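Local coordinates for protein cyclohexadienyl dehydratase (Synthetic construct, PDB 5JOS) that probably dehydrates and decarboxylates prephenate and L-arogenate in phenylalanine biosynthesis, using the two-lobed fold of a periplasmic solute-binding protein, at residues D17-R22 / K58-K63; K34-R39 / T46-D51; A100-P105 / G210-K215; T112-K117 / P193-V198; V136-G141 / A155-Y160. All coordinates share one frame; numbering follows the deposited sequence.

Interaction 1 of 5, residues D17-R22 / K58-K63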
# COMPACT_ATOMS: atom_id res chain seq x y z
N ASP A 17 -8.02 20.73 16.42
CA ASP A 17 -7.86 21.32 17.74
C ASP A 17 -8.03 20.37 18.89
O ASP A 17 -7.28 20.55 19.88
CB ASP A 17 -8.83 22.45 17.97
CG ASP A 17 -8.52 23.60 17.13
OD1 ASP A 17 -7.38 24.08 17.19
OD2 ASP A 17 -9.40 24.00 16.35
N GLU A 18 -9.03 19.45 18.80
CA GLU A 18 -9.33 18.54 19.88
C GLU A 18 -8.07 17.73 20.12
O GLU A 18 -7.71 17.41 21.25
CB GLU A 18 -10.51 17.57 19.51
N ILE A 19 -7.46 17.28 19.02
CA ILE A 19 -6.24 16.44 19.09
C ILE A 19 -5.14 17.23 19.79
O ILE A 19 -4.51 16.74 20.75
CB ILE A 19 -5.75 16.02 17.68
CG1 ILE A 19 -6.79 15.12 17.00
CG2 ILE A 19 -4.43 15.25 17.74
CD1 ILE A 19 -6.73 15.10 15.48
N MET A 20 -4.92 18.46 19.34
CA MET A 20 -3.86 19.24 20.00
C MET A 20 -4.18 19.53 21.44
O MET A 20 -3.31 19.37 22.31
CB MET A 20 -3.47 20.51 19.23
CG MET A 20 -2.32 20.12 18.29
SD MET A 20 -2.29 21.08 16.82
CE MET A 20 -1.59 19.90 15.74
N GLU A 21 -5.44 19.86 21.74
CA GLU A 21 -5.80 20.13 23.13
C GLU A 21 -5.70 18.88 23.99
O GLU A 21 -5.29 19.01 25.12
CB GLU A 21 -7.18 20.80 23.24
CG GLU A 21 -7.20 22.12 22.48
CD GLU A 21 -8.56 22.79 22.49
OE1 GLU A 21 -9.27 22.56 23.48
OE2 GLU A 21 -8.88 23.57 21.56
N ARG A 22 -6.03 17.69 23.49
CA ARG A 22 -5.94 16.47 24.30
C ARG A 22 -4.50 15.98 24.45
O ARG A 22 -4.19 15.24 25.37
CB ARG A 22 -6.79 15.35 23.66
CG ARG A 22 -6.75 13.97 24.38
CD ARG A 22 -7.65 12.88 23.75
NE ARG A 22 -7.28 12.56 22.37
CZ ARG A 22 -7.98 12.85 21.25
NH1 ARG A 22 -9.15 13.46 21.30
NH2 ARG A 22 -7.47 12.53 20.04
N LYS A 58 4.20 13.06 15.83
CA LYS A 58 5.33 13.88 16.15
C LYS A 58 5.19 15.17 15.35
O LYS A 58 5.45 16.23 15.84
CB LYS A 58 6.59 13.10 15.80
CG LYS A 58 7.91 13.83 15.98
CD LYS A 58 9.07 12.91 15.56
CE LYS A 58 10.44 13.37 16.13
NZ LYS A 58 11.19 14.29 15.22
N SER A 59 4.76 15.10 14.11
CA SER A 59 4.57 16.33 13.37
C SER A 59 3.56 17.28 14.10
O SER A 59 3.70 18.42 14.15
CB SER A 59 3.94 15.97 12.05
OG SER A 59 3.70 17.13 11.31
N LEU A 60 2.53 16.70 14.68
CA LEU A 60 1.56 17.41 15.39
C LEU A 60 2.02 17.90 16.74
O LEU A 60 1.34 18.72 17.35
CB LEU A 60 0.32 16.55 15.55
CG LEU A 60 -0.45 16.33 14.23
CD1 LEU A 60 -1.41 15.17 14.42
CD2 LEU A 60 -1.25 17.54 13.81
N GLY A 61 3.12 17.36 17.24
CA GLY A 61 3.58 17.72 18.57
C GLY A 61 2.74 17.00 19.58
O GLY A 61 2.49 17.58 20.62
N VAL A 62 2.24 15.79 19.31
CA VAL A 62 1.45 15.03 20.32
C VAL A 62 1.91 13.58 20.48
O VAL A 62 2.62 13.07 19.63
CB VAL A 62 -0.08 15.01 19.99
CG1 VAL A 62 -0.59 16.45 19.85
CG2 VAL A 62 -0.40 14.22 18.73
N LYS A 63 1.41 12.90 21.52
CA LYS A 63 1.62 11.45 21.68
C LYS A 63 0.73 10.63 20.73
O LYS A 63 -0.36 11.05 20.41
CB LYS A 63 1.32 11.08 23.15
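Met-20 and Val-62 mark the closest approach of the two backbones, their CA atoms 6.8 Å apart, where the last turns of helix 15-22 pass the end of helix 48-60. The second helix stops in a Schellman motif: Gly-61 takes a positive phi of 77°, and its N bonds back to Lys-58 O at 2.9 Å. This turn leads the chain on into strand 63-68, with Val-62 facing helix 15-22. Val-62 places CG1 beside its own backbone N (chi1 -56°), and that methyl lies against the helix backbone, 4.0 Å from Ile-19 O. It also meets the Met-20 side chain, CG1 to Met-20 CG at 4.3 Å. The other methyl, Val-62 CG2, turns to Ile-19, whose CG2 is 4.3 Å from it. The same Ile-19 CG2 grazes Leu-60 CD1 at 4.5 Å, so one methyl serves both residues across the turn. Met-20 extends beyond CG and crosses the Leu-60 side chain at about a right angle; the modelled spacing of its terminal methyl is too short to be trusted. Outside the pair, Ile-19 also leans on Phe-220 and Leu-60 on Tyr-223, both of helix 218-233, while Val-62 touches Leu-25. The contact is a small apolar patch, 211 Å² of surface with both sides summed, buried at Ile-19 and Leu-60 and exposed at Met-20. Neither a hydrogen bond nor a salt bridge crosses between the two segments, so van der Waals contact and the exclusion of water probably account for its cohesion.

Interaction 2 of 5, residues K34-R39 / T46-D51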
# COMPACT_ATOMS: atom_id res chain seq x y z
N LYS A 34 0.44 -7.65 8.02
CA LYS A 34 1.80 -7.37 7.61
C LYS A 34 1.75 -6.97 6.18
O LYS A 34 0.99 -7.56 5.45
CB LYS A 34 2.69 -8.55 7.67
CG LYS A 34 2.74 -9.29 8.97
CD LYS A 34 3.15 -10.75 8.70
CE LYS A 34 4.26 -11.22 9.60
NZ LYS A 34 3.76 -11.33 10.98
N PRO A 35 2.61 -6.03 5.78
CA PRO A 35 3.67 -5.45 6.63
C PRO A 35 3.26 -4.08 7.24
O PRO A 35 4.14 -3.27 7.57
CB PRO A 35 4.80 -5.20 5.59
CG PRO A 35 3.95 -4.71 4.40
CD PRO A 35 2.79 -5.65 4.39
N PHE A 36 1.96 -3.76 7.27
CA PHE A 36 1.52 -2.43 7.65
C PHE A 36 1.28 -2.21 9.14
O PHE A 36 1.52 -1.11 9.66
CB PHE A 36 0.24 -2.07 6.89
CG PHE A 36 0.43 -2.01 5.40
CD1 PHE A 36 0.95 -0.88 4.82
CD2 PHE A 36 0.10 -3.03 4.63
CE1 PHE A 36 1.16 -0.84 3.49
CE2 PHE A 36 0.28 -2.96 3.28
CZ PHE A 36 0.79 -1.89 2.73
N SER A 37 0.74 -3.23 9.77
CA SER A 37 0.26 -3.21 11.13
C SER A 37 0.13 -4.58 11.70
O SER A 37 -0.81 -5.30 11.39
CB SER A 37 -1.11 -2.57 11.17
OG SER A 37 -1.64 -2.55 12.51
N TYR A 38 1.03 -4.92 12.61
CA TYR A 38 1.04 -6.21 13.19
C TYR A 38 1.72 -6.19 14.50
O TYR A 38 1.88 -5.11 15.07
CB TYR A 38 1.63 -7.25 12.25
CG TYR A 38 3.05 -7.05 11.76
CD1 TYR A 38 3.36 -6.15 10.71
CD2 TYR A 38 4.08 -7.86 12.25
CE1 TYR A 38 4.68 -6.04 10.20
CE2 TYR A 38 5.39 -7.73 11.76
CZ TYR A 38 5.68 -6.84 10.73
OH TYR A 38 6.99 -6.79 10.31
N ARG A 39 2.07 -7.36 15.03
CA ARG A 39 2.69 -7.43 16.39
C ARG A 39 4.13 -7.97 16.29
O ARG A 39 4.34 -8.97 15.58
CB ARG A 39 1.90 -8.31 17.40
CG ARG A 39 0.43 -8.07 17.59
CD ARG A 39 0.19 -6.62 17.86
NE ARG A 39 -1.13 -6.37 18.45
CZ ARG A 39 -1.37 -5.69 19.59
NH1 ARG A 39 -0.38 -5.14 20.31
NH2 ARG A 39 -2.62 -5.54 20.02
N THR A 46 3.88 -3.04 15.36
CA THR A 46 4.99 -2.85 14.45
C THR A 46 4.45 -2.82 13.02
O THR A 46 3.37 -3.36 12.73
CB THR A 46 6.08 -3.90 14.69
OG1 THR A 46 7.18 -3.64 13.85
CG2 THR A 46 5.66 -5.35 14.38
N GLY A 47 5.20 -2.13 12.15
CA GLY A 47 4.90 -2.11 10.74
C GLY A 47 5.07 -0.75 10.09
O GLY A 47 5.26 0.27 10.75
N PHE A 48 4.91 -0.77 8.78
CA PHE A 48 4.97 0.42 7.95
C PHE A 48 4.11 1.59 8.46
O PHE A 48 4.61 2.71 8.61
CB PHE A 48 4.53 -0.02 6.53
CG PHE A 48 4.61 1.03 5.43
CD1 PHE A 48 3.67 2.04 5.33
CD2 PHE A 48 5.50 0.88 4.41
CE1 PHE A 48 3.70 2.94 4.28
CE2 PHE A 48 5.55 1.80 3.35
CZ PHE A 48 4.66 2.83 3.30
N ASP A 49 2.81 1.36 8.69
CA ASP A 49 1.97 2.45 9.11
C ASP A 49 2.02 2.76 10.62
O ASP A 49 1.48 3.81 11.04
CB ASP A 49 0.55 2.25 8.66
CG ASP A 49 0.38 2.51 7.19
OD1 ASP A 49 1.04 3.43 6.63
OD2 ASP A 49 -0.47 1.81 6.56
N ILE A 50 2.70 1.90 11.38
CA ILE A 50 2.96 2.15 12.78
C ILE A 50 4.06 3.13 12.81
O ILE A 50 3.96 4.11 13.58
CB ILE A 50 3.31 0.89 13.53
CG1 ILE A 50 2.24 -0.15 13.38
CG2 ILE A 50 3.66 1.16 15.01
CD1 ILE A 50 0.86 0.20 13.87
N ASP A 51 5.08 2.93 11.96
CA ASP A 51 6.10 3.91 11.81
C ASP A 51 5.48 5.27 11.35
O ASP A 51 5.89 6.35 11.79
CB ASP A 51 7.14 3.49 10.79
CG ASP A 51 8.06 2.43 11.27
OD1 ASP A 51 7.94 1.98 12.42
OD2 ASP A 51 9.01 2.11 10.49
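Tyr-38 carries its CG between the backbone N and the carbonyl carbon (chi1 59°), and Thr-46 turns OG1 opposite its own N (chi1 -176°), which presents CG2 to the tyrosine ring. CG2 lies over one face, 3.8 Å from the ring centroid, as a CH-pi contact; Lys-34 CG covers the opposite face. With an alanine in place of Tyr-38, Thr-46 CG2 and Lys-34 CG would probably lose the ring that separates them, leaving a gap beside the strand pair. Phe-36 and Phe-48 lie side by side, the edge of Phe-36 toward the face of Phe-48, centroids 5.6 Å apart and planes at 66°. Two backbone bonds join Tyr-38 and Thr-46 as an antiparallel pair. Phe-48 N then reaches Pro-35 O at 2.9 Å in the carbonyl plane, and Asp-49 N takes a lone pair of Phe-36 O at 3.0 Å, so the first turn of the helix is tied to the loop before the strand. Asp-49 OD2 approaches Phe-36 CD1 at 3.5 Å but hydrogen-bonds to Gly-89 N, while OD1 bonds to Tyr-211 OH. Phe-36 and Ser-37 form a classic beta bulge opposite Tyr-33, and the short hairpin runs through Gly-47, at the N-cap, into helix 48-60.

Interaction 3 of 5, residues A100-P105 / G210-K215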
# COMPACT_ATOMS: atom_id res chain seq x y z
N ALA A 100 -16.45 7.60 4.95
CA ALA A 100 -15.18 8.15 5.50
C ALA A 100 -14.47 8.98 4.45
O ALA A 100 -14.77 8.88 3.28
CB ALA A 100 -14.27 7.05 5.95
N ASP A 101 -13.60 9.87 4.88
CA ASP A 101 -12.77 10.60 3.95
C ASP A 101 -11.38 9.87 3.95
O ASP A 101 -10.88 9.40 4.96
CB ASP A 101 -12.53 12.04 4.44
CG ASP A 101 -13.68 13.03 4.16
OD1 ASP A 101 -14.41 12.83 3.17
OD2 ASP A 101 -13.81 14.03 4.96
N PHE A 102 -10.72 9.85 2.81
CA PHE A 102 -9.37 9.34 2.71
C PHE A 102 -8.37 10.46 2.38
O PHE A 102 -8.68 11.32 1.57
CB PHE A 102 -9.35 8.30 1.60
CG PHE A 102 -9.80 6.94 2.05
CD1 PHE A 102 -8.91 6.06 2.56
CD2 PHE A 102 -11.08 6.55 1.86
CE1 PHE A 102 -9.26 4.78 2.91
CE2 PHE A 102 -11.48 5.26 2.24
CZ PHE A 102 -10.57 4.39 2.75
N SER A 103 -7.20 10.41 3.00
CA SER A 103 -6.04 11.11 2.53
C SER A 103 -5.74 10.81 1.08
O SER A 103 -6.16 9.83 0.57
CB SER A 103 -4.82 10.69 3.36
OG SER A 103 -4.29 9.44 3.06
N ASP A 104 -4.90 11.64 0.49
CA ASP A 104 -4.26 11.27 -0.75
C ASP A 104 -3.50 9.94 -0.55
O ASP A 104 -3.14 9.57 0.57
CB ASP A 104 -3.26 12.34 -1.19
CG ASP A 104 -3.90 13.63 -1.51
OD1 ASP A 104 -5.03 13.64 -1.94
OD2 ASP A 104 -3.23 14.64 -1.35
N PRO A 105 -3.23 9.23 -1.64
CA PRO A 105 -2.76 7.86 -1.52
C PRO A 105 -1.32 7.85 -1.16
O PRO A 105 -0.59 8.71 -1.56
CB PRO A 105 -3.03 7.29 -2.90
CG PRO A 105 -3.14 8.48 -3.82
CD PRO A 105 -3.78 9.53 -2.99
N GLY A 210 -4.73 4.55 1.63
CA GLY A 210 -4.87 5.90 2.14
C GLY A 210 -5.14 5.80 3.62
O GLY A 210 -5.43 4.70 4.17
N TYR A 211 -5.00 6.93 4.30
CA TYR A 211 -5.40 7.03 5.72
C TYR A 211 -6.86 7.50 5.83
O TYR A 211 -7.27 8.43 5.21
CB TYR A 211 -4.41 7.87 6.53
CG TYR A 211 -3.00 7.34 6.36
CD1 TYR A 211 -2.69 6.07 6.67
CD2 TYR A 211 -2.01 8.12 5.84
CE1 TYR A 211 -1.40 5.58 6.49
CE2 TYR A 211 -0.71 7.66 5.70
CZ TYR A 211 -0.43 6.37 5.97
OH TYR A 211 0.83 5.86 5.74
N MET A 212 -7.62 6.83 6.66
CA MET A 212 -9.03 7.03 6.70
C MET A 212 -9.44 7.88 7.86
O MET A 212 -9.06 7.60 8.99
CB MET A 212 -9.69 5.67 6.85
CG MET A 212 -11.03 5.55 6.20
SD MET A 212 -11.84 3.92 6.21
CE MET A 212 -11.66 3.29 7.84
N MET A 213 -10.21 8.93 7.57
CA MET A 213 -10.62 9.96 8.53
C MET A 213 -12.16 10.12 8.58
O MET A 213 -12.84 9.86 7.57
CB MET A 213 -9.98 11.33 8.14
CG MET A 213 -8.54 11.41 8.61
SD MET A 213 -7.48 12.71 7.91
CE MET A 213 -7.22 11.91 6.39
N PRO A 214 -12.72 10.53 9.72
CA PRO A 214 -14.18 10.75 9.72
C PRO A 214 -14.52 11.90 8.80
O PRO A 214 -13.78 12.83 8.64
CB PRO A 214 -14.52 11.07 11.18
CG PRO A 214 -13.24 11.53 11.77
CD PRO A 214 -12.14 10.82 11.05
N LYS A 215 -15.61 11.75 8.08
CA LYS A 215 -16.13 12.80 7.18
C LYS A 215 -16.37 14.17 7.81
O LYS A 215 -16.78 14.32 8.99
CB LYS A 215 -17.42 12.35 6.52
CG LYS A 215 -17.25 11.56 5.21
CD LYS A 215 -18.67 11.32 4.70
CE LYS A 215 -18.80 11.39 3.21
NZ LYS A 215 -17.96 10.33 2.65
O HOH W 1 -12.18 14.34 7.16
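Ser-103 OG takes part in two hydrogen bonds: it accepts one from Tyr-211 N at 2.9 Å, nearly straight at 167°, and donates one to Asp-104 O at 2.7 Å. It closes one end of an antiparallel pairing between 101-102 and the long strand 205-213, whose other neighbour in this three-stranded sheet is 107-109. OG stands between the backbone N and the carbonyl carbon (chi1 76°), which turns it to the Tyr-211 amide. Putting an alanine at Ser-103 would probably leave the Tyr-211 amide without this acceptor and Asp-104 O without its donor. The backbone bonds follow the strand register: Ser-103 N to Tyr-211 O, and a reciprocal pair between Asp-101 and Met-213, with Met-213 N to Asp-101 O at 2.7 Å. Phe-102 and Met-212 form the non-hydrogen-bonded pair, and their side chains run side by side in the same direction. Met-212 CG sits over one face of the Phe-102 ring, 3.9 Å from its centroid, and SD adds an oblique Met-aromatic contact; Ala-100 CB packs on the same CG at 3.6 Å. Helix 74-79 meets this face through Leu-74 and Met-75, whereas Met-213 turns to Leu-221 of helix 218-233. The Tyr-211 hydroxyl has its partners elsewhere, in Asp-49 and Tyr-237. Asp-101 and Lys-215 cross at about a right angle without a salt bridge, Lys-215 CG lying alongside Asp-101 OD1. One water spans the end of the contact, 2.8 Å from Asp-101 OD2 and 2.7 Å from Pro-214 O.

Interaction 4 of 5, residues T112-K117 / P193-V198. With NA (sodium ion), chain B.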
# COMPACT_ATOMS: atom_id res chain seq x y z
N THR A 112 1.81 -6.32 -10.45
CA THR A 112 3.21 -5.95 -10.38
C THR A 112 3.98 -7.08 -11.13
O THR A 112 3.79 -8.29 -10.84
CB THR A 112 3.69 -5.87 -8.92
OG1 THR A 112 3.03 -4.79 -8.25
CG2 THR A 112 5.19 -5.56 -8.80
N PRO A 113 4.78 -6.72 -12.12
CA PRO A 113 5.68 -7.76 -12.64
C PRO A 113 6.74 -8.23 -11.65
O PRO A 113 7.43 -7.46 -10.92
CB PRO A 113 6.37 -7.09 -13.80
CG PRO A 113 6.40 -5.64 -13.42
CD PRO A 113 5.24 -5.37 -12.52
N LEU A 114 6.97 -9.50 -11.74
CA LEU A 114 8.06 -10.12 -11.01
C LEU A 114 9.06 -10.71 -11.98
O LEU A 114 8.67 -11.47 -12.88
CB LEU A 114 7.44 -11.21 -10.21
CG LEU A 114 8.36 -12.14 -9.42
CD1 LEU A 114 8.81 -11.40 -8.22
CD2 LEU A 114 7.57 -13.40 -9.02
N VAL A 115 10.32 -10.35 -11.83
CA VAL A 115 11.32 -10.60 -12.87
C VAL A 115 12.59 -11.07 -12.20
O VAL A 115 12.69 -11.02 -10.96
CB VAL A 115 11.60 -9.37 -13.67
CG1 VAL A 115 10.30 -8.86 -14.33
CG2 VAL A 115 12.27 -8.26 -12.82
N ARG A 116 13.55 -11.57 -12.95
CA ARG A 116 14.83 -11.85 -12.33
C ARG A 116 15.50 -10.58 -11.87
O ARG A 116 15.34 -9.50 -12.46
CB ARG A 116 15.80 -12.59 -13.28
CG ARG A 116 15.33 -14.00 -13.54
CD ARG A 116 16.25 -14.76 -14.48
NE ARG A 116 16.14 -14.23 -15.82
CZ ARG A 116 15.14 -14.48 -16.68
NH1 ARG A 116 14.13 -15.26 -16.38
NH2 ARG A 116 15.19 -13.95 -17.88
N LYS A 117 16.29 -10.75 -10.82
CA LYS A 117 17.01 -9.66 -10.22
C LYS A 117 17.80 -8.82 -11.27
O LYS A 117 17.70 -7.60 -11.32
CB LYS A 117 17.95 -10.22 -9.17
CG LYS A 117 19.05 -9.28 -8.78
CD LYS A 117 18.64 -8.49 -7.60
CE LYS A 117 19.51 -8.94 -6.46
NZ LYS A 117 20.94 -8.62 -6.76
N PRO A 193 16.54 -14.59 -3.66
CA PRO A 193 17.61 -13.70 -4.02
C PRO A 193 17.73 -13.42 -5.51
O PRO A 193 18.45 -12.53 -5.91
CB PRO A 193 18.84 -14.42 -3.54
CG PRO A 193 18.46 -15.89 -3.59
CD PRO A 193 17.04 -15.90 -3.20
N GLY A 194 17.12 -14.26 -6.31
CA GLY A 194 17.24 -14.18 -7.76
C GLY A 194 16.09 -13.39 -8.37
O GLY A 194 16.00 -13.24 -9.56
N LEU A 195 15.16 -12.93 -7.56
CA LEU A 195 13.93 -12.26 -8.16
C LEU A 195 13.78 -10.85 -7.61
O LEU A 195 14.25 -10.52 -6.50
CB LEU A 195 12.66 -13.02 -7.83
CG LEU A 195 12.51 -14.47 -8.28
CD1 LEU A 195 11.23 -15.09 -7.80
CD2 LEU A 195 12.44 -14.56 -9.76
N ALA A 196 13.20 -10.00 -8.44
CA ALA A 196 12.89 -8.64 -8.09
C ALA A 196 11.48 -8.27 -8.53
O ALA A 196 10.94 -8.79 -9.51
CB ALA A 196 13.88 -7.71 -8.76
N ALA A 197 10.82 -7.47 -7.73
CA ALA A 197 9.45 -6.98 -8.09
C ALA A 197 9.64 -5.59 -8.59
O ALA A 197 10.31 -4.83 -7.96
CB ALA A 197 8.54 -6.91 -6.87
N VAL A 198 9.03 -5.21 -9.69
CA VAL A 198 9.20 -3.83 -10.19
C VAL A 198 7.87 -3.08 -10.13
O VAL A 198 6.94 -3.49 -10.76
CB VAL A 198 9.70 -3.86 -11.64
CG1 VAL A 198 10.03 -2.44 -12.10
CG2 VAL A 198 10.94 -4.73 -11.74
NA NA B . 14.90 -10.85 -4.07
O HOH W 2 17.05 -10.19 -4.91
O HOH W 3 14.63 -8.62 -3.46
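Val-115 and Ala-196 meet through peptide units, the flat groups that carry this contact, in two reciprocal hydrogen bonds: Ala-196 N to Val-115 O at 2.8 Å and Val-115 N to Ala-196 O at 2.9 Å. Val-198 N hydrogen-bonds to Pro-113 O, and Lys-117 N bonds to Gly-194 O from well above the carbonyl plane, 50° out of it. Methyls dress the two sides of these strands. On one side Val-115 CG2 touches Val-198 CG2 at 3.9 Å; on the other Leu-114, with CG opposite its backbone N (chi1 175°), leads CD1 to within 4.2 Å of Leu-195 CB. Thr-112 CG2 and Ala-197 CB meet at 4.1 Å beneath helix 182-190. Strand 195-197 is an outermost strand of the five-stranded mixed sheet, antiparallel to 111-116, a strand order that fits the type II periplasmic binding protein lobe. The guanidinium of Arg-116 leaves the pair for Asp-176 through NH2, and for the carbonyls of Ala-175 and Val-170 through NH1. Leu-195 O, which makes no hydrogen bond to segment 112-117, binds the sodium ion at 2.5 Å. Ala-189 O and His-192 O join it, so the end of helix 182-190 and the start of the strand share the metal. Two waters complete the five ligands, one of them 2.4 Å from the sodium ion and weakly bonded to Pro-193 O.

Interaction 5 of 5, residues V136-G141 / A155-Y160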
# COMPACT_ATOMS: atom_id res chain seq x y z
N VAL A 136 6.03 -14.24 -20.84
CA VAL A 136 5.14 -13.87 -19.79
C VAL A 136 4.40 -15.04 -19.27
O VAL A 136 3.91 -15.85 -20.03
CB VAL A 136 4.10 -12.86 -20.30
CG1 VAL A 136 3.03 -12.57 -19.27
CG2 VAL A 136 4.80 -11.56 -20.62
N ALA A 137 4.39 -15.12 -17.95
CA ALA A 137 3.81 -16.27 -17.25
C ALA A 137 2.63 -15.88 -16.45
O ALA A 137 2.71 -14.92 -15.70
CB ALA A 137 4.82 -16.93 -16.34
N VAL A 138 1.51 -16.60 -16.62
CA VAL A 138 0.37 -16.33 -15.78
C VAL A 138 -0.34 -17.62 -15.44
O VAL A 138 -0.22 -18.64 -16.17
CB VAL A 138 -0.64 -15.42 -16.47
CG1 VAL A 138 -0.03 -14.09 -16.83
CG2 VAL A 138 -1.17 -16.11 -17.71
N ASN A 139 -1.15 -17.58 -14.37
CA ASN A 139 -2.09 -18.66 -14.09
C ASN A 139 -3.34 -18.46 -14.91
O ASN A 139 -3.63 -17.36 -15.34
CB ASN A 139 -2.42 -18.72 -12.59
CG ASN A 139 -3.02 -17.41 -12.09
OD1 ASN A 139 -2.46 -16.33 -12.30
ND2 ASN A 139 -4.16 -17.49 -11.52
N PRO A 140 -4.14 -19.53 -15.10
CA PRO A 140 -5.31 -19.41 -15.89
C PRO A 140 -6.46 -18.77 -15.18
O PRO A 140 -6.68 -19.00 -13.99
CB PRO A 140 -5.74 -20.87 -16.18
CG PRO A 140 -4.84 -21.72 -15.37
CD PRO A 140 -4.01 -20.86 -14.48
N GLY A 141 -7.22 -18.03 -15.94
CA GLY A 141 -8.64 -17.90 -15.67
C GLY A 141 -9.00 -16.66 -14.91
O GLY A 141 -10.14 -16.46 -14.71
N ALA A 155 3.81 -9.91 -26.32
CA ALA A 155 4.63 -10.84 -25.59
C ALA A 155 4.14 -12.28 -25.82
O ALA A 155 3.04 -12.51 -26.27
CB ALA A 155 4.57 -10.52 -24.13
N LYS A 156 5.00 -13.23 -25.47
CA LYS A 156 4.70 -14.61 -25.56
C LYS A 156 4.16 -15.07 -24.19
O LYS A 156 4.92 -15.29 -23.22
CB LYS A 156 5.98 -15.35 -25.88
CG LYS A 156 5.77 -16.82 -26.24
CD LYS A 156 7.08 -17.52 -26.67
CE LYS A 156 7.91 -16.77 -27.74
NZ LYS A 156 9.05 -16.00 -27.14
N ILE A 157 2.88 -15.26 -24.14
CA ILE A 157 2.20 -15.51 -22.92
C ILE A 157 2.04 -17.03 -22.81
O ILE A 157 1.47 -17.60 -23.69
CB ILE A 157 0.79 -14.94 -23.03
CG1 ILE A 157 0.87 -13.42 -23.07
CG2 ILE A 157 -0.07 -15.41 -21.84
CD1 ILE A 157 -0.46 -12.70 -23.15
N THR A 158 2.47 -17.61 -21.71
CA THR A 158 2.14 -19.01 -21.41
C THR A 158 1.24 -19.10 -20.15
O THR A 158 1.52 -18.43 -19.15
CB THR A 158 3.41 -19.78 -21.09
OG1 THR A 158 4.30 -19.75 -22.21
CG2 THR A 158 3.11 -21.22 -20.79
N VAL A 159 0.19 -19.92 -20.23
CA VAL A 159 -0.71 -20.18 -19.14
C VAL A 159 -0.26 -21.44 -18.40
O VAL A 159 -0.07 -22.49 -19.00
CB VAL A 159 -2.13 -20.42 -19.66
CG1 VAL A 159 -3.14 -20.62 -18.52
CG2 VAL A 159 -2.58 -19.19 -20.41
N TYR A 160 -0.10 -21.32 -17.10
CA TYR A 160 0.31 -22.42 -16.25
C TYR A 160 -0.92 -23.00 -15.55
O TYR A 160 -1.94 -23.36 -16.22
CB TYR A 160 1.42 -21.97 -15.30
CG TYR A 160 2.71 -21.64 -16.04
CD1 TYR A 160 2.80 -20.49 -16.79
CD2 TYR A 160 3.83 -22.45 -16.00
CE1 TYR A 160 3.93 -20.18 -17.52
CE2 TYR A 160 5.03 -22.12 -16.69
CZ TYR A 160 5.05 -20.98 -17.43
OH TYR A 160 6.16 -20.58 -18.16
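Pro-140 and Val-159 make the tight end of this contact, Pro-140 CB lying 3.5 Å from Val-159 CG1, while the proline CG reaches Tyr-160 O at 3.4 Å. Val-159 turns CG1 opposite its backbone N (chi1 -177°), and that branch does the touching. Nearby Tyr-160 brings its ring back alongside the first strand: Val-138 O lies in plane at the ring edge, 3.6 Å from Tyr-160 CD1, and Ala-137 CB is 3.6 Å from Tyr-160 CE1. Ile-166 of helix 166-171 also touches Ala-137 and Tyr-160. On the other face Val-136 and Val-138 are buried, and Ile-157, partly exposed, packs beside them; Val-136 CG2 meets Ala-155 CB at 3.7 Å, and Val-138 CG2 rests near Ile-157 CG2. These parallel strands, linked by helix 143-151, form a beta-alpha-beta crossover, and the helix covers Ile-157 and Val-159 through Ala-148, Glu-145 and Arg-149. Four backbone bonds join the strands, from Val-136 N to Lys-156 O at one end to Tyr-160 N to Val-138 O, 2.8 Å, at the other. Beyond this, the solvent side is loose: strand 156-159 is outermost in its sheet, Lys-156 is poorly ordered with its chain leading away, and Thr-158 is exposed, its side chain 4.1 Å from Val-136 O at CB. Asn-139 turns from the pairing to Asn-162 and Asn-144, near a bound citrate that probably comes from the crystallisation liquor.

In the fold
From the N terminus, interaction 1 closes the first loop by bringing helix 15-22 to the end of helix 48-60, and interaction 2 nests inside it, tying a short hairpin to the start of that same helix. Interaction 3 opens only after interaction 1 has closed and spans the longest loop, 100-105 to 210-215. Within it lies interaction 4, and within that interaction 5: a nested series without crossings. Interactions 2 and 3 touch through Asp-49 and Tyr-211, helping to join parts of one lobe. Interactions 4 and 5 belong to the five-stranded sheet of the other, with centres about 16 Å apart, while the centres of interactions 1 and 5 are about 51 Å apart.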